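Local coordinates for SusD-like carbohydrate binding protein (Bacteroides vulgatus, PDB 3LEW) that probably binds carbohydrate at the bacterial outer membrane, as a SusD-family protein thought to take part in nutrient uptake, at residues Tyr470-Asp474 / Ser475-Ala479. Sequence-based numbering, arbitrary orientation.
Sequences YRITD and SEELA
Thr473 passes the chain from an extended loop into the short helix 474-479, its carbonyl O taking the first helical bond from Glu477 N at 3.1 Å. Asp474 O accepts from Leu478 N in the same i to i+4 pattern. Thr473 is also the N-cap: its OG1 accepts a hydrogen bond from Glu476 N (3.1 Å, N-H...O 156°), giving a side-chain acceptor to an amide of the first turn. With chi1 at 61°, Thr473 OG1 sits between the backbone N and the carbonyl carbon and faces the helix end, 3.3 Å from Glu476 CB. With an alanine in its place, the Glu476 amide would probably lose its side-chain acceptor and the first turn would be more prone to fray. One residue earlier, Ile472 CG2 lies against Glu476 CG (3.6 Å), a small apolar contact beside Trp87 of helix 81-103, one of the helices in this largely helical SusD-like fold. Glu476 then bends at chi2 (80°), and its OE1 is hydrogen-bonded to Trp87 and its OE2 to Asn480. On another side of the turn, Asp474 OD1 and Glu477 OE1 come within 4.3 Å; a water bound to Asp474 OD1 (2.8 Å) also reaches Glu477 OE1. Salt bridges from Asp474 to Lys79 and from Glu477 to Lys489 are likely to offset the repulsion between the two acids, and Glu477 OE2 is also hydrogen-bonded to Tyr484 OH.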
ATOM      1  N   TYR A 470      -5.902  10.775   5.784  1.00 12.70           N
ATOM      2  CA  TYR A 470      -7.212  10.147   6.009  1.00 12.79           C
ATOM      3  C   TYR A 470      -7.793  10.759   7.297  1.00 12.79           C
ATOM      4  O   TYR A 470      -7.041  11.287   8.146  1.00 13.56           O
ATOM      5  CB  TYR A 470      -7.107   8.645   6.161  1.00 12.25           C
ATOM      6  CG  TYR A 470      -6.842   7.861   4.867  1.00 13.53           C
ATOM      7  CD1 TYR A 470      -5.688   8.049   4.117  1.00 14.69           C
ATOM      8  CD2 TYR A 470      -7.704   6.844   4.487  1.00 17.30           C
ATOM      9  CE1 TYR A 470      -5.410   7.251   2.945  1.00 14.68           C
ATOM     10  CE2 TYR A 470      -7.459   6.077   3.347  1.00 19.26           C
ATOM     11  CZ  TYR A 470      -6.322   6.295   2.579  1.00 20.02           C
ATOM     12  OH  TYR A 470      -6.113   5.467   1.474  1.00 20.18           O
ATOM     13  N   ARG A 471      -9.111  10.798   7.373  1.00 12.47           N
ATOM     14  CA  ARG A 471      -9.846  11.465   8.449  1.00 12.19           C
ATOM     15  C   ARG A 471     -10.777  10.555   9.230  1.00 13.07           C
ATOM     16  O   ARG A 471     -11.493   9.728   8.704  1.00 13.33           O
ATOM     17  CB  ARG A 471     -10.675  12.595   7.834  1.00 12.42           C
ATOM     18  CG  ARG A 471      -9.809  13.609   7.088  1.00 14.04           C
ATOM     19  CD  ARG A 471     -10.618  14.773   6.561  1.00 14.06           C
ATOM     20  NE  ARG A 471     -11.177  15.588   7.640  1.00 15.12           N
ATOM     21  CZ  ARG A 471     -11.831  16.730   7.473  1.00 16.03           C
ATOM     22  NH1 ARG A 471     -12.041  17.222   6.249  1.00 14.36           N
ATOM     23  NH2 ARG A 471     -12.285  17.400   8.550  1.00 15.30           N
ATOM     24  N   ILE A 472     -10.790  10.750  10.539  1.00 12.80           N
ATOM     25  CA  ILE A 472     -11.812  10.146  11.379  1.00 12.16           C
ATOM     26  C   ILE A 472     -13.176  10.534  10.789  1.00 13.18           C
ATOM     27  O   ILE A 472     -13.397  11.694  10.344  1.00 14.57           O
ATOM     28  CB  ILE A 472     -11.650  10.613  12.837  1.00 13.18           C
ATOM     29  CG1 ILE A 472     -10.282  10.166  13.384  1.00 13.69           C
ATOM     30  CG2 ILE A 472     -12.807  10.115  13.668  1.00 13.05           C
ATOM     31  CD1 ILE A 472      -9.787  10.847  14.659  1.00 14.39           C
ATOM     32  N   THR A 473     -14.079   9.557  10.729  1.00 13.06           N
ATOM     33  CA  THR A 473     -15.407   9.752  10.100  1.00 14.01           C
ATOM     34  C   THR A 473     -16.315  10.686  10.865  1.00 14.81           C
ATOM     35  O   THR A 473     -16.186  10.839  12.105  1.00 14.53           O
ATOM     36  CB  THR A 473     -16.147   8.421   9.945  1.00 14.86           C
ATOM     37  OG1 THR A 473     -16.364   7.827  11.233  1.00 14.56           O
ATOM     38  CG2 THR A 473     -15.359   7.450   8.996  1.00 14.96           C
ATOM     39  N   ASP A 474     -17.264  11.273  10.148  1.00 15.31           N
ATOM     40  CA  ASP A 474     -18.315  12.061  10.777  1.00 16.53           C
ATOM     41  C   ASP A 474     -19.084  11.241  11.829  1.00 15.61           C
ATOM     42  O   ASP A 474     -19.426  11.774  12.915  1.00 14.70           O
ATOM     43  CB  ASP A 474     -19.301  12.600   9.742  1.00 17.47           C
ATOM     44  CG  ASP A 474     -18.732  13.783   8.938  1.00 22.28           C
ATOM     45  OD1 ASP A 474     -17.721  14.424   9.328  1.00 25.05           O
ATOM     46  OD2 ASP A 474     -19.328  14.071   7.900  1.00 30.47           O
ATOM     47  N   SER A 475     -19.398   9.985  11.508  1.00 15.07           N
ATOM     48  CA  SER A 475     -20.151   9.131  12.427  0.50 14.79           C
ATOM     49  C   SER A 475     -19.391   8.952  13.728  1.00 14.48           C
ATOM     50  O   SER A 475     -19.975   9.040  14.807  1.00 15.03           O
ATOM     51  CB  SER A 475     -20.502   7.768  11.799  0.50 15.41           C
ATOM     52  OG  SER A 475     -21.323   7.019  12.691  0.50 15.77           O
ATOM     53  N   GLU A 476     -18.078   8.721  13.633  1.00 14.02           N
ATOM     54  CA  GLU A 476     -17.272   8.561  14.838  1.00 14.36           C
ATOM     55  C   GLU A 476     -17.250   9.846  15.666  1.00 13.60           C
ATOM     56  O   GLU A 476     -17.325   9.810  16.873  1.00 13.23           O
ATOM     57  CB  GLU A 476     -15.832   8.160  14.478  1.00 14.42           C
ATOM     58  CG  GLU A 476     -14.913   7.973  15.677  1.00 15.42           C
ATOM     59  CD  GLU A 476     -15.067   6.626  16.371  1.00 19.34           C
ATOM     60  OE1 GLU A 476     -15.591   5.672  15.727  1.00 24.69           O
ATOM     61  OE2 GLU A 476     -14.593   6.544  17.536  1.00 19.66           O
ATOM     62  N   GLU A 477     -17.150  10.996  15.001  1.00 13.90           N
ATOM     63  CA  GLU A 477     -17.189  12.291  15.748  1.00 15.70           C
ATOM     64  C   GLU A 477     -18.479  12.523  16.508  1.00 16.34           C
ATOM     65  O   GLU A 477     -18.496  13.182  17.567  1.00 16.93           O
ATOM     66  CB  GLU A 477     -16.880  13.454  14.809  1.00 15.99           C
ATOM     67  CG  GLU A 477     -15.406  13.437  14.408  1.00 18.13           C
ATOM     68  CD  GLU A 477     -14.952  14.694  13.685  1.00 23.43           C
ATOM     69  OE1 GLU A 477     -15.794  15.395  13.095  1.00 32.38           O
ATOM     70  OE2 GLU A 477     -13.743  14.959  13.661  1.00 18.73           O
ATOM     71  N   LEU A 478     -19.576  11.981  15.997  1.00 16.20           N
ATOM     72  CA  LEU A 478     -20.848  12.073  16.704  1.00 17.33           C
ATOM     73  C   LEU A 478     -20.952  11.073  17.821  1.00 16.36           C
ATOM     74  O   LEU A 478     -21.322  11.418  18.925  1.00 17.94           O
ATOM     75  CB  LEU A 478     -22.025  11.865  15.742  1.00 17.41           C
ATOM     76  CG  LEU A 478     -22.348  12.995  14.792  1.00 19.27           C
ATOM     77  CD1 LEU A 478     -23.544  12.575  13.935  1.00 22.87           C
ATOM     78  CD2 LEU A 478     -22.664  14.323  15.579  1.00 17.48           C
ATOM     79  N   ALA A 479     -20.639   9.833  17.516  1.00 15.44           N
ATOM     80  CA  ALA A 479     -20.859   8.731  18.432  1.00 15.62           C
ATOM     81  C   ALA A 479     -19.867   8.701  19.580  1.00 15.81           C
ATOM     82  O   ALA A 479     -20.200   8.278  20.681  1.00 16.13           O
ATOM     83  CB  ALA A 479     -20.807   7.391  17.668  1.00 15.60           C
TER
HETATM   84  O   HOH W   1     -17.976  15.847  11.774  1.00 31.62           O